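Long-range contacts in adenosine kinase, putative (Trypanosoma brucei, PDB 3OTX), which probably phosphorylates adenosine to AMP with ATP and magnesium, a single-step route to AMP in purine salvage: residues 12-16 / 169-175; 24-29 / 127-131; 82-86 / 108-112; 160-166 / 186-190; 260-264 / 274-278. The protein carries 1 engineered substitution. All coordinates share one frame; numbering follows the deposited sequence.

Interaction 1: 12-16 / 169-175; sequences VQCNP and SGFTLTV. With AP5 (bis(adenosine)-5'-pentaphosphate), chain C.
Asn15 ND2 gives a hydrogen bond to the adenine N1B of AP5, 3.1 Å and nearly straight at 171°, and a weak one to Phe171 O at 3.5 Å. The site forms part of the adenosine pocket of this PfkB-family, ribokinase-like fold. It lies where the neighbouring parallel strands 10-13 and 165-169 of the central sheet end, with the 3-10 turn 170-174 following the second.

Phe171 provides the flat wall. Its CB points at segment 12-16, but CG is anti to the carbonyl carbon (chi1 -67°), which leads the ring away from segment 12-16 and against the adenine. The adenine covers one face of that ring, with AP5 C6B 3.4 Å from Phe171 CG. Asn15 thus binds N1B of the base while Phe171 covers its face; Asp19 and Gly65 bind the same ligand. At the other end of the Asn15 amide, OD1 lies 3.5 Å from Val175 CG2, the two side chains coming from opposite directions.

Closer to the strands, Ser169 N donates weakly to Gln13 O, and the Thr172 methyl CG2 presses on the same carbonyl, 3.3 Å from Gln13 O. CG2 also lies 3.6 Å from Cys14 CA. Thr172 is fixed by Ser169 O, which takes its backbone N and, nearly along the C=O axis, its OG1 at 2.7 Å.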
# COMPACT_ATOMS: atom_id res chain seq x y z
N VAL A 12 9.35 -3.13 -3.78
CA VAL A 12 8.25 -2.84 -2.87
C VAL A 12 8.54 -3.46 -1.51
O VAL A 12 9.00 -4.60 -1.45
CB VAL A 12 6.93 -3.49 -3.38
CG1 VAL A 12 5.77 -3.36 -2.35
CG2 VAL A 12 6.54 -2.92 -4.74
N GLN A 13 8.27 -2.72 -0.43
CA GLN A 13 8.45 -3.27 0.92
C GLN A 13 7.22 -2.96 1.75
O GLN A 13 6.69 -1.82 1.74
CB GLN A 13 9.74 -2.70 1.56
CG GLN A 13 10.03 -3.23 2.98
CD GLN A 13 11.49 -3.11 3.39
OE1 GLN A 13 11.80 -2.96 4.60
NE2 GLN A 13 12.38 -3.20 2.44
N CYS A 14 6.76 -3.98 2.48
CA CYS A 14 5.59 -3.82 3.33
C CYS A 14 5.55 -5.04 4.27
O CYS A 14 6.57 -5.73 4.49
CB CYS A 14 4.33 -3.73 2.44
SG CYS A 14 2.80 -3.24 3.26
N ASN A 15 4.38 -5.26 4.86
CA ASN A 15 4.13 -6.35 5.82
C ASN A 15 3.25 -7.38 5.15
O ASN A 15 2.09 -7.07 4.82
CB ASN A 15 3.38 -5.77 7.01
CG ASN A 15 4.11 -4.58 7.63
OD1 ASN A 15 5.32 -4.64 7.82
ND2 ASN A 15 3.37 -3.48 7.98
N PRO A 16 3.78 -8.59 4.90
CA PRO A 16 2.97 -9.55 4.16
C PRO A 16 1.98 -10.19 5.14
O PRO A 16 2.38 -10.73 6.17
CB PRO A 16 4.00 -10.56 3.61
CG PRO A 16 5.22 -10.39 4.48
CD PRO A 16 5.20 -8.99 5.00
N SER A 169 4.86 1.12 1.73
CA SER A 169 3.61 1.54 2.35
C SER A 169 3.92 2.36 3.60
O SER A 169 4.94 2.16 4.26
CB SER A 169 2.79 0.32 2.74
OG SER A 169 3.39 -0.33 3.85
N GLY A 170 3.01 3.28 3.93
CA GLY A 170 3.10 3.99 5.19
C GLY A 170 3.11 3.00 6.35
O GLY A 170 3.71 3.26 7.38
N PHE A 171 2.45 1.87 6.17
CA PHE A 171 2.46 0.82 7.22
C PHE A 171 3.84 0.31 7.63
O PHE A 171 4.00 -0.14 8.77
CB PHE A 171 1.63 -0.35 6.75
CG PHE A 171 0.15 -0.07 6.63
CD1 PHE A 171 -0.51 -0.38 5.41
CD2 PHE A 171 -0.58 0.40 7.70
CE1 PHE A 171 -1.93 -0.20 5.32
CE2 PHE A 171 -2.01 0.60 7.63
CZ PHE A 171 -2.66 0.29 6.44
N THR A 172 4.84 0.46 6.76
CA THR A 172 6.21 0.11 7.14
C THR A 172 6.77 0.98 8.27
O THR A 172 7.69 0.57 8.94
CB THR A 172 7.20 0.16 5.95
OG1 THR A 172 7.27 1.49 5.44
CG2 THR A 172 6.74 -0.78 4.84
N LEU A 173 6.18 2.14 8.51
CA LEU A 173 6.74 3.07 9.50
C LEU A 173 6.54 2.57 10.93
O LEU A 173 7.17 3.08 11.86
CB LEU A 173 6.10 4.45 9.31
CG LEU A 173 6.48 5.05 7.95
CD1 LEU A 173 5.63 6.28 7.63
CD2 LEU A 173 7.98 5.42 7.88
N THR A 174 5.67 1.58 11.09
CA THR A 174 5.45 1.02 12.44
C THR A 174 6.46 -0.07 12.83
O THR A 174 6.46 -0.52 14.00
CB THR A 174 4.03 0.47 12.66
OG1 THR A 174 3.94 -0.87 12.13
CG2 THR A 174 2.99 1.36 12.03
N VAL A 175 7.29 -0.49 11.88
CA VAL A 175 8.24 -1.59 12.09
C VAL A 175 9.59 -0.97 12.45
O VAL A 175 9.88 -0.78 13.65
CB VAL A 175 8.28 -2.55 10.89
CG1 VAL A 175 9.33 -3.66 11.12
CG2 VAL A 175 6.85 -3.16 10.65
PA AP5 C . -10.37 5.44 -3.07
O1A AP5 C . -11.72 5.14 -2.43
O2A AP5 C . -9.97 6.90 -3.02
O3A AP5 C . -9.15 4.61 -2.42
PB AP5 C . -8.95 4.25 -0.86
O1B AP5 C . -9.75 5.13 0.04
O2B AP5 C . -7.48 4.19 -0.63
O3B AP5 C . -9.57 2.78 -0.88
PG AP5 C . -10.13 1.82 0.26
O1G AP5 C . -11.10 0.89 -0.40
O2G AP5 C . -10.85 2.53 1.39
O3G AP5 C . -8.83 1.06 0.64
PD AP5 C . -8.57 -0.09 1.74
O1D AP5 C . -9.81 -0.49 2.52
O2D AP5 C . -7.35 0.36 2.49
O3D AP5 C . -8.25 -1.34 0.77
PE AP5 C . -6.81 -1.72 0.16
O1E AP5 C . -6.09 -0.46 -0.26
O2E AP5 C . -6.99 -2.82 -0.89
O5F AP5 C . -10.41 4.84 -4.56
C5F AP5 C . -9.23 4.81 -5.37
C4F AP5 C . -9.63 4.76 -6.82
O4F AP5 C . -10.52 3.66 -7.04
C3F AP5 C . -10.44 5.96 -7.30
O3F AP5 C . -9.57 6.98 -7.72
C2F AP5 C . -11.31 5.38 -8.38
O2F AP5 C . -10.57 5.28 -9.58
C1F AP5 C . -11.57 3.96 -7.88
N9A AP5 C . -12.83 3.83 -7.09
C8A AP5 C . -12.93 3.63 -5.71
N7A AP5 C . -14.25 3.54 -5.40
C5A AP5 C . -14.97 3.67 -6.54
C6A AP5 C . -16.32 3.62 -6.82
N6A AP5 C . -17.23 3.32 -5.89
N1A AP5 C . -16.73 3.78 -8.12
C2A AP5 C . -15.83 3.95 -9.16
N3A AP5 C . -14.48 3.99 -8.87
C4A AP5 C . -14.06 3.83 -7.60
O5J AP5 C . -6.00 -2.32 1.43
C5J AP5 C . -6.48 -3.49 2.08
C4J AP5 C . -5.23 -4.20 2.56
O4J AP5 C . -4.64 -3.50 3.67
C3J AP5 C . -5.50 -5.59 3.14
O3J AP5 C . -5.07 -6.56 2.18
C2J AP5 C . -4.69 -5.64 4.45
O2J AP5 C . -3.91 -6.82 4.60
C1J AP5 C . -3.80 -4.42 4.31
N9B AP5 C . -3.31 -3.90 5.59
C8B AP5 C . -4.11 -3.48 6.62
N7B AP5 C . -3.28 -3.11 7.64
C5B AP5 C . -1.98 -3.30 7.24
C6B AP5 C . -0.75 -3.08 7.87
N6B AP5 C . -0.63 -2.67 9.15
N1B AP5 C . 0.36 -3.42 7.15
C2B AP5 C . 0.34 -3.86 5.85
N3B AP5 C . -0.87 -4.12 5.25
C4B AP5 C . -2.01 -3.80 5.94

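Interaction 2: 24-29 / 127-131; sequences VSDEFL and VCITG
Val24 and Leu29 meet Thr130 where the start of helix 26-31 packs on strand 122-130, in the small five-stranded sheet beside the central sheet of this ribokinase-like fold.

The apolar packing centres on two methyls. Val24 CG1 is anti to the carbonyl carbon (chi1 -58°), which places CG2 between the backbone N and the carbonyl carbon, and from there Val24 CG2 touches both Thr130 CG2 at 3.6 Å and Cys128 CB at 3.7 Å. Leu29 and Thr130 reach toward each other tip to tip, CD1 of Leu29 being 3.7 Å from Thr130 CG2, while the other Leu29 branch, CD2, leans on Cys128 CB.

One hydrogen bond joins the backbones: Val24 N to Ile129 O, 3.0 Å. It lies just before the N-cap, where the chain leaves strand 17-23, the neighbour of strand 122-130. Ser25 is the N-cap, its OG accepting from Phe28 N at 3.0 Å. The carboxylate of Asp26 skirts the Thr130 methyl but is paired with Arg36 in a salt bridge.

The sulfur-aromatic contact lies toward helix 49-54, where Ile53 touches both partners. Val24 CG1 covers the centre of one face of the Phe28 ring, and Cys128 SG approaches the ring obliquely, 3.6 Å from Phe28 CE2.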
# COMPACT_ATOMS: atom_id res chain seq x y z
N VAL A 24 -19.50 -9.23 9.14
CA VAL A 24 -19.79 -9.16 10.56
C VAL A 24 -20.94 -8.20 10.81
O VAL A 24 -21.31 -7.40 9.94
CB VAL A 24 -18.56 -8.72 11.40
CG1 VAL A 24 -17.39 -9.68 11.17
CG2 VAL A 24 -18.14 -7.29 11.05
N SER A 25 -21.49 -8.27 12.01
CA SER A 25 -22.55 -7.36 12.39
C SER A 25 -21.94 -6.08 12.93
O SER A 25 -20.74 -6.01 13.19
CB SER A 25 -23.39 -7.99 13.48
OG SER A 25 -22.58 -8.22 14.62
N ASP A 26 -22.79 -5.07 13.10
CA ASP A 26 -22.39 -3.82 13.71
C ASP A 26 -22.01 -4.03 15.16
O ASP A 26 -21.08 -3.39 15.67
CB ASP A 26 -23.52 -2.79 13.58
CG ASP A 26 -23.77 -2.37 12.14
OD1 ASP A 26 -23.03 -2.86 11.24
OD2 ASP A 26 -24.69 -1.56 11.91
N GLU A 27 -22.71 -4.96 15.82
CA GLU A 27 -22.41 -5.30 17.21
C GLU A 27 -21.03 -5.95 17.37
O GLU A 27 -20.42 -5.78 18.42
CB GLU A 27 -23.47 -6.23 17.82
CG GLU A 27 -23.37 -6.30 19.35
CD GLU A 27 -23.70 -7.66 19.92
OE1 GLU A 27 -24.90 -7.98 20.04
OE2 GLU A 27 -22.75 -8.40 20.29
N PHE A 28 -20.59 -6.70 16.36
CA PHE A 28 -19.23 -7.27 16.34
C PHE A 28 -18.22 -6.13 16.45
O PHE A 28 -17.29 -6.19 17.26
CB PHE A 28 -19.02 -8.10 15.06
CG PHE A 28 -17.63 -8.67 14.90
CD1 PHE A 28 -17.35 -9.98 15.29
CD2 PHE A 28 -16.61 -7.91 14.34
CE1 PHE A 28 -16.06 -10.51 15.14
CE2 PHE A 28 -15.33 -8.43 14.19
CZ PHE A 28 -15.07 -9.73 14.58
N LEU A 29 -18.41 -5.07 15.66
CA LEU A 29 -17.53 -3.92 15.74
C LEU A 29 -17.56 -3.25 17.13
O LEU A 29 -16.51 -2.88 17.65
CB LEU A 29 -17.79 -2.91 14.60
CG LEU A 29 -17.85 -3.34 13.13
CD1 LEU A 29 -18.15 -2.11 12.27
CD2 LEU A 29 -16.55 -3.98 12.66
N VAL A 127 -10.38 -8.74 8.23
CA VAL A 127 -11.06 -7.82 7.32
C VAL A 127 -12.55 -7.98 7.63
O VAL A 127 -13.17 -8.98 7.27
CB VAL A 127 -10.75 -8.15 5.86
CG1 VAL A 127 -11.49 -7.20 4.93
CG2 VAL A 127 -9.23 -8.02 5.60
N CYS A 128 -13.09 -7.02 8.39
CA CYS A 128 -14.45 -7.12 8.90
C CYS A 128 -15.37 -6.28 8.01
O CYS A 128 -15.22 -5.06 7.93
CB CYS A 128 -14.52 -6.65 10.36
SG CYS A 128 -13.25 -7.36 11.42
N ILE A 129 -16.27 -6.95 7.29
CA ILE A 129 -17.06 -6.31 6.23
C ILE A 129 -18.45 -6.05 6.80
O ILE A 129 -19.13 -6.95 7.28
CB ILE A 129 -17.15 -7.20 4.95
CG1 ILE A 129 -15.76 -7.54 4.41
CG2 ILE A 129 -17.98 -6.51 3.86
CD1 ILE A 129 -15.76 -8.59 3.29
N THR A 130 -18.83 -4.78 6.78
CA THR A 130 -20.17 -4.38 7.20
C THR A 130 -20.70 -3.57 6.04
O THR A 130 -20.37 -2.38 5.88
CB THR A 130 -20.13 -3.52 8.48
OG1 THR A 130 -19.26 -2.40 8.28
CG2 THR A 130 -19.64 -4.34 9.66
N GLY A 131 -21.47 -4.25 5.19
CA GLY A 131 -22.08 -3.63 4.03
C GLY A 131 -21.04 -3.20 3.04
O GLY A 131 -20.31 -4.02 2.49

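Interaction 3: 82-86 / 108-112; sequences KGKFV and EGIVM
Lys82 lays its aliphatic chain along the backbone at Glu108 and Gly109. CG is anti to the carbonyl carbon (chi1 -68°) and the chain runs extended from there, so that CG stands 3.5 Å from Glu108 O and CD follows at 3.6 Å from the same oxygen. Lys82 CB passes 3.8 Å from the bare CA of Gly109, an approach possible because that residue has no side chain.

Gly109, with positive phi, ends helix 96-108 in a Schellman motif, and the chain then turns into strand 111-116. Since strand 111-116 lies parallel to and beside strand 86-89, the helix between them makes a beta-alpha-beta crossover, and this contact sits at its closing corner. The CB of Glu108 points away, and its carboxylate is held by a salt bridge to Arg72 of helix 66-76.

Gly109 O takes Gly83 N at 2.8 Å, in the carbonyl plane and on a lone pair, and water 1 lies 2.7 Å from Gly109 O. The water accepts from Phe85 N at 2.9 Å and can also donate to Val86 O, but it has more acceptors in reach than protons. Val86 O takes Val111 N at 3.0 Å, the first bond pairing the two strands. Beside it the Val86 and Ile110 side chains meet loosely, CG1 to CG2, toward helix 66-76, and Val111 CG2 spreads over Gly83 O.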
# COMPACT_ATOMS: atom_id res chain seq x y z
N LYS A 82 7.25 -11.26 -15.92
CA LYS A 82 7.27 -12.07 -14.71
C LYS A 82 8.70 -12.42 -14.38
O LYS A 82 9.49 -12.76 -15.27
CB LYS A 82 6.43 -13.34 -14.87
CG LYS A 82 4.95 -13.06 -14.98
CD LYS A 82 4.12 -14.34 -15.00
CE LYS A 82 2.68 -13.99 -15.31
NZ LYS A 82 1.85 -15.20 -15.55
N GLY A 83 9.06 -12.26 -13.12
CA GLY A 83 10.42 -12.52 -12.65
C GLY A 83 11.38 -11.38 -12.91
O GLY A 83 12.53 -11.43 -12.46
N LYS A 84 10.92 -10.36 -13.67
CA LYS A 84 11.79 -9.32 -14.20
C LYS A 84 11.29 -7.93 -13.91
O LYS A 84 11.71 -6.99 -14.60
CB LYS A 84 11.93 -9.45 -15.73
CG LYS A 84 12.44 -10.78 -16.26
CD LYS A 84 12.50 -10.69 -17.79
CE LYS A 84 12.68 -12.05 -18.43
NZ LYS A 84 12.28 -12.00 -19.86
N PHE A 85 10.39 -7.79 -12.94
CA PHE A 85 9.76 -6.48 -12.74
C PHE A 85 9.75 -6.07 -11.27
O PHE A 85 10.53 -5.19 -10.88
CB PHE A 85 8.38 -6.47 -13.40
CG PHE A 85 7.61 -5.19 -13.23
CD1 PHE A 85 8.24 -3.96 -13.20
CD2 PHE A 85 6.23 -5.24 -13.09
CE1 PHE A 85 7.48 -2.78 -13.01
CE2 PHE A 85 5.46 -4.06 -12.91
CZ PHE A 85 6.08 -2.84 -12.89
N VAL A 86 8.93 -6.71 -10.45
CA VAL A 86 8.80 -6.33 -9.05
C VAL A 86 9.52 -7.29 -8.11
O VAL A 86 9.45 -8.51 -8.28
CB VAL A 86 7.30 -6.28 -8.62
CG1 VAL A 86 7.16 -5.97 -7.11
CG2 VAL A 86 6.48 -5.33 -9.48
N GLU A 108 2.73 -15.54 -9.50
CA GLU A 108 2.38 -14.36 -10.34
C GLU A 108 3.60 -13.67 -10.94
O GLU A 108 3.43 -12.79 -11.79
CB GLU A 108 1.46 -13.40 -9.60
CG GLU A 108 0.08 -14.05 -9.44
CD GLU A 108 -0.78 -13.40 -8.41
OE1 GLU A 108 -0.49 -12.26 -8.03
OE2 GLU A 108 -1.77 -14.04 -8.01
N GLY A 109 4.81 -14.06 -10.54
CA GLY A 109 6.04 -13.48 -11.14
C GLY A 109 6.74 -12.45 -10.25
O GLY A 109 7.69 -11.81 -10.70
N ILE A 110 6.29 -12.28 -9.02
CA ILE A 110 6.98 -11.40 -8.09
C ILE A 110 8.19 -12.11 -7.53
O ILE A 110 8.11 -13.29 -7.17
CB ILE A 110 6.04 -10.94 -6.96
CG1 ILE A 110 4.89 -10.11 -7.58
CG2 ILE A 110 6.79 -10.12 -5.87
CD1 ILE A 110 3.72 -10.09 -6.77
N VAL A 111 9.33 -11.42 -7.47
CA VAL A 111 10.48 -11.96 -6.76
C VAL A 111 10.27 -11.65 -5.28
O VAL A 111 10.12 -10.50 -4.88
CB VAL A 111 11.80 -11.35 -7.27
CG1 VAL A 111 12.97 -11.94 -6.46
CG2 VAL A 111 11.93 -11.63 -8.76
N MET A 112 10.21 -12.70 -4.47
CA MET A 112 9.89 -12.56 -3.05
C MET A 112 11.15 -12.66 -2.21
O MET A 112 11.57 -13.73 -1.80
CB MET A 112 8.86 -13.62 -2.63
CG MET A 112 7.48 -13.35 -3.18
SD MET A 112 6.71 -11.88 -2.47
CE MET A 112 5.94 -12.53 -0.96
O HOH W 1 9.31 -9.64 -11.02

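Interaction 4: 160-166 / 186-190; sequences MDESRIF and KAREV
Lys186 leaves its helix with CG anti to the backbone N (chi1 -179°), then bends at chi2 (66°) and chi3 (64°), bringing NZ back to Asp161. The contact belongs to the beta-alpha-beta unit of strand 165-169, helix 177-189 and strand 193-197, packing the end of that helix against helix 154-162 and the start of the strand.

NZ makes two salt bridges. Asp161 OD1 offers its syn lone pair to Lys186 NZ at 2.7 Å, and Glu189 OE1, met from above its carboxylate plane, lies at 2.8 Å. The ammonium thus sits between two carboxylates and probably offsets their mutual repulsion. Lys186 CG rests on Met160 CB at 3.6 Å.

Phe166, at the start of strand 165-169, packs on the same helix. The backbone N of Ala187 lies over one face of the ring, toward its rim, Ala187 CB touches Phe166 CD1 at 3.7 Å, and Val190 CG2 comes in at the ring edge, 3.8 Å from Phe166 CE1.

Within its own segment, Arg164 NH1 donates to Ser163 O at 2.8 Å and to Asp161 O at 3.0 Å, both in the guanidinium plane, at the C-terminal end of helix 154-162. Over one face of that guanidinium sits Val190 CB, 3.7 Å from Arg164 NH1.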
# COMPACT_ATOMS: atom_id res chain seq x y z
N MET A 160 17.72 -3.96 -4.41
CA MET A 160 17.75 -2.51 -4.37
C MET A 160 18.67 -1.96 -5.47
O MET A 160 18.30 -1.00 -6.15
CB MET A 160 18.22 -2.01 -3.01
CG MET A 160 17.19 -2.21 -1.89
SD MET A 160 17.63 -1.12 -0.50
CE MET A 160 16.24 -1.47 0.60
N ASP A 161 19.84 -2.57 -5.66
CA ASP A 161 20.77 -2.07 -6.68
C ASP A 161 20.21 -2.12 -8.09
O ASP A 161 20.54 -1.28 -8.90
CB ASP A 161 22.12 -2.78 -6.65
CG ASP A 161 22.96 -2.40 -5.44
OD1 ASP A 161 22.74 -1.29 -4.88
OD2 ASP A 161 23.82 -3.19 -5.04
N GLU A 162 19.34 -3.10 -8.35
CA GLU A 162 18.79 -3.26 -9.71
C GLU A 162 17.48 -2.48 -9.95
O GLU A 162 17.03 -2.33 -11.10
CB GLU A 162 18.65 -4.74 -10.07
CG GLU A 162 17.55 -5.42 -9.31
CD GLU A 162 17.61 -6.94 -9.34
OE1 GLU A 162 18.52 -7.53 -9.98
OE2 GLU A 162 16.73 -7.55 -8.70
N SER A 163 16.87 -1.99 -8.87
CA SER A 163 15.57 -1.28 -8.95
C SER A 163 15.75 0.20 -9.18
O SER A 163 16.80 0.79 -8.82
CB SER A 163 14.76 -1.51 -7.65
OG SER A 163 14.51 -2.89 -7.48
N ARG A 164 14.75 0.83 -9.79
CA ARG A 164 14.79 2.29 -10.01
C ARG A 164 13.59 3.01 -9.41
O ARG A 164 13.60 4.23 -9.30
CB ARG A 164 14.95 2.64 -11.49
CG ARG A 164 16.24 2.16 -12.09
CD ARG A 164 17.43 2.87 -11.44
NE ARG A 164 18.70 2.46 -12.04
CZ ARG A 164 19.45 1.45 -11.59
NH1 ARG A 164 19.08 0.74 -10.51
NH2 ARG A 164 20.59 1.17 -12.23
N ILE A 165 12.57 2.24 -9.02
CA ILE A 165 11.40 2.80 -8.34
C ILE A 165 11.23 2.02 -7.03
O ILE A 165 11.24 0.79 -7.04
CB ILE A 165 10.12 2.65 -9.21
CG1 ILE A 165 10.20 3.46 -10.50
CG2 ILE A 165 8.87 3.05 -8.40
CD1 ILE A 165 9.25 2.99 -11.61
N PHE A 166 11.14 2.75 -5.92
CA PHE A 166 11.05 2.18 -4.58
C PHE A 166 9.74 2.63 -4.00
O PHE A 166 9.47 3.84 -3.92
CB PHE A 166 12.24 2.68 -3.75
CG PHE A 166 13.58 2.23 -4.30
CD1 PHE A 166 14.17 2.91 -5.37
CD2 PHE A 166 14.23 1.12 -3.75
CE1 PHE A 166 15.39 2.50 -5.87
CE2 PHE A 166 15.47 0.70 -4.28
CZ PHE A 166 16.04 1.40 -5.32
N LYS A 186 19.15 4.53 -0.96
CA LYS A 186 19.44 3.79 -2.18
C LYS A 186 18.81 4.43 -3.42
O LYS A 186 19.43 4.49 -4.49
CB LYS A 186 18.95 2.35 -2.03
CG LYS A 186 19.22 1.48 -3.23
CD LYS A 186 20.73 1.25 -3.47
CE LYS A 186 21.41 0.47 -2.32
NZ LYS A 186 22.85 0.15 -2.59
N ALA A 187 17.57 4.91 -3.28
CA ALA A 187 16.90 5.58 -4.40
C ALA A 187 17.74 6.76 -4.90
O ALA A 187 17.86 6.99 -6.11
CB ALA A 187 15.53 6.06 -3.99
N ARG A 188 18.38 7.51 -3.98
CA ARG A 188 19.26 8.60 -4.41
C ARG A 188 20.51 8.07 -5.13
O ARG A 188 20.88 8.59 -6.18
CB ARG A 188 19.66 9.49 -3.22
CG ARG A 188 18.45 10.17 -2.56
CD ARG A 188 17.97 11.34 -3.40
NE ARG A 188 16.82 12.00 -2.79
CZ ARG A 188 16.89 12.86 -1.76
NH1 ARG A 188 18.06 13.20 -1.22
NH2 ARG A 188 15.78 13.36 -1.27
N GLU A 189 21.11 7.03 -4.56
CA GLU A 189 22.29 6.40 -5.13
C GLU A 189 22.10 5.99 -6.59
O GLU A 189 22.99 6.18 -7.41
CB GLU A 189 22.73 5.18 -4.29
CG GLU A 189 24.01 4.45 -4.86
CD GLU A 189 24.33 3.15 -4.10
OE1 GLU A 189 23.66 2.83 -3.09
OE2 GLU A 189 25.30 2.47 -4.47
N VAL A 190 20.94 5.40 -6.89
CA VAL A 190 20.68 4.92 -8.24
C VAL A 190 19.93 5.92 -9.14
O VAL A 190 19.53 5.57 -10.24
CB VAL A 190 19.93 3.55 -8.21
CG1 VAL A 190 20.71 2.54 -7.38
CG2 VAL A 190 18.54 3.72 -7.62
O HOH W 2 25.38 -1.97 -2.71

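Interaction 5: 260-264 / 274-278; sequences GRVVV and LATKD
Leu274 lies beside Val264, both side chains pointing the same way, and its methyl CD1 meets Val264 CG2 at 3.9 Å. The Leu274 chain leaves with CG anti to the backbone N (chi1 175°) and then turns at chi2 (60°), which swings CD1 across the neighbouring strand. There it also touches Val262 CG1 at 3.8 Å, the two side chains crossing obliquely. A single methyl is therefore lodged against both valines. Thr276 adds a looser contact from its CG2 to Val262 CG2.

Val263 and Ala275 project from the opposite face of the sheet, toward Ala246, Ala249 and Val250 of helix 242-251. The face with Val262, Val264 and Leu274 is covered instead by helix 317-332, through Leu317 and Cys321. Strands 262-267 and 270-276 form a beta hairpin near one edge of the large sheet, their short segments running antiparallel at 166°. Val263 and Ala275 are a hydrogen-bonded pair: Val263 N to Ala275 O and Ala275 N to Val263 O are both 2.9 Å. Val264 and Leu274 make the next, non-hydrogen-bonded pair. Farther along strand 262-267 lies Thr266, which binds ADP.

At the open end of the hairpin, water 3 spans the gap where the strands part, giving a proton to Arg261 O at 2.8 Å and accepting from Lys277 N at 2.9 Å.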
# COMPACT_ATOMS: atom_id res chain seq x y z
N GLY A 260 11.58 15.68 -8.46
CA GLY A 260 10.43 16.58 -8.38
C GLY A 260 9.42 15.90 -7.49
O GLY A 260 9.15 14.70 -7.63
N ARG A 261 8.88 16.65 -6.54
CA ARG A 261 7.85 16.15 -5.63
C ARG A 261 6.48 16.11 -6.32
O ARG A 261 6.08 17.07 -6.99
CB ARG A 261 7.88 17.04 -4.36
CG ARG A 261 6.67 17.04 -3.45
CD ARG A 261 6.45 15.73 -2.64
NE ARG A 261 7.55 15.33 -1.73
CZ ARG A 261 7.94 15.99 -0.63
NH1 ARG A 261 7.41 17.16 -0.29
NH2 ARG A 261 8.93 15.50 0.12
N VAL A 262 5.80 14.97 -6.19
CA VAL A 262 4.48 14.75 -6.79
C VAL A 262 3.56 14.33 -5.65
O VAL A 262 3.96 13.53 -4.80
CB VAL A 262 4.51 13.61 -7.85
CG1 VAL A 262 3.12 13.37 -8.52
CG2 VAL A 262 5.58 13.86 -8.90
N VAL A 263 2.33 14.83 -5.64
CA VAL A 263 1.37 14.41 -4.64
C VAL A 263 0.12 13.94 -5.38
O VAL A 263 -0.37 14.62 -6.28
CB VAL A 263 1.06 15.54 -3.64
CG1 VAL A 263 0.08 15.12 -2.58
CG2 VAL A 263 2.37 16.03 -2.94
N VAL A 264 -0.39 12.77 -4.99
CA VAL A 264 -1.56 12.17 -5.66
C VAL A 264 -2.55 11.78 -4.58
O VAL A 264 -2.25 10.92 -3.76
CB VAL A 264 -1.14 10.87 -6.39
CG1 VAL A 264 -2.36 10.23 -7.10
CG2 VAL A 264 -0.02 11.14 -7.41
N LEU A 274 -3.86 15.69 -8.52
CA LEU A 274 -2.49 15.45 -8.95
C LEU A 274 -1.74 16.78 -8.87
O LEU A 274 -2.10 17.72 -9.56
CB LEU A 274 -2.46 14.93 -10.40
CG LEU A 274 -1.12 14.73 -11.11
CD1 LEU A 274 -0.22 13.71 -10.40
CD2 LEU A 274 -1.29 14.30 -12.58
N ALA A 275 -0.73 16.87 -8.00
CA ALA A 275 -0.01 18.16 -7.84
C ALA A 275 1.48 17.98 -7.99
O ALA A 275 2.05 16.99 -7.52
CB ALA A 275 -0.30 18.79 -6.50
N THR A 276 2.10 18.98 -8.63
CA THR A 276 3.55 19.04 -8.74
C THR A 276 3.94 20.52 -8.59
O THR A 276 3.07 21.38 -8.41
CB THR A 276 4.05 18.54 -10.11
OG1 THR A 276 3.70 19.51 -11.10
CG2 THR A 276 3.48 17.16 -10.51
N LYS A 277 5.24 20.83 -8.67
CA LYS A 277 5.67 22.22 -8.62
C LYS A 277 4.98 23.04 -9.71
O LYS A 277 4.90 24.27 -9.60
CB LYS A 277 7.20 22.32 -8.75
CG LYS A 277 7.71 21.95 -10.13
CD LYS A 277 9.23 21.91 -10.19
CE LYS A 277 9.67 21.63 -11.61
NZ LYS A 277 11.13 21.40 -11.66
N ASP A 278 4.51 22.36 -10.75
CA ASP A 278 3.95 23.03 -11.94
C ASP A 278 2.50 23.43 -11.78
O ASP A 278 1.96 24.15 -12.63
CB ASP A 278 4.10 22.15 -13.18
CG ASP A 278 5.52 22.12 -13.72
OD1 ASP A 278 6.32 23.02 -13.38
OD2 ASP A 278 5.84 21.18 -14.48
O HOH W 3 7.43 18.89 -8.55

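Interaction 1 forms part of the adenosine pocket, with the Phe171 side chain about 6 Å from that of Asp301, the predicted proton acceptor. Interactions 1, 3, 4 and 5 all reach the large central sheet. Interaction 3 touches interaction 1 directly, Val12 CG2 to Val86 CG1 at 3.9 Å, while interaction 4 continues into it along strand 165-169. Interaction 5 lies on the ADP side, its Val264 side chain about 5 Å from that of Thr266 and about 8 Å from AP5. Interaction 2 belongs to the smaller sheet, its Ile129 side chain about 9 Å from the ligand, and its centre lies about 41 Å from that of interaction 4, across the molecule.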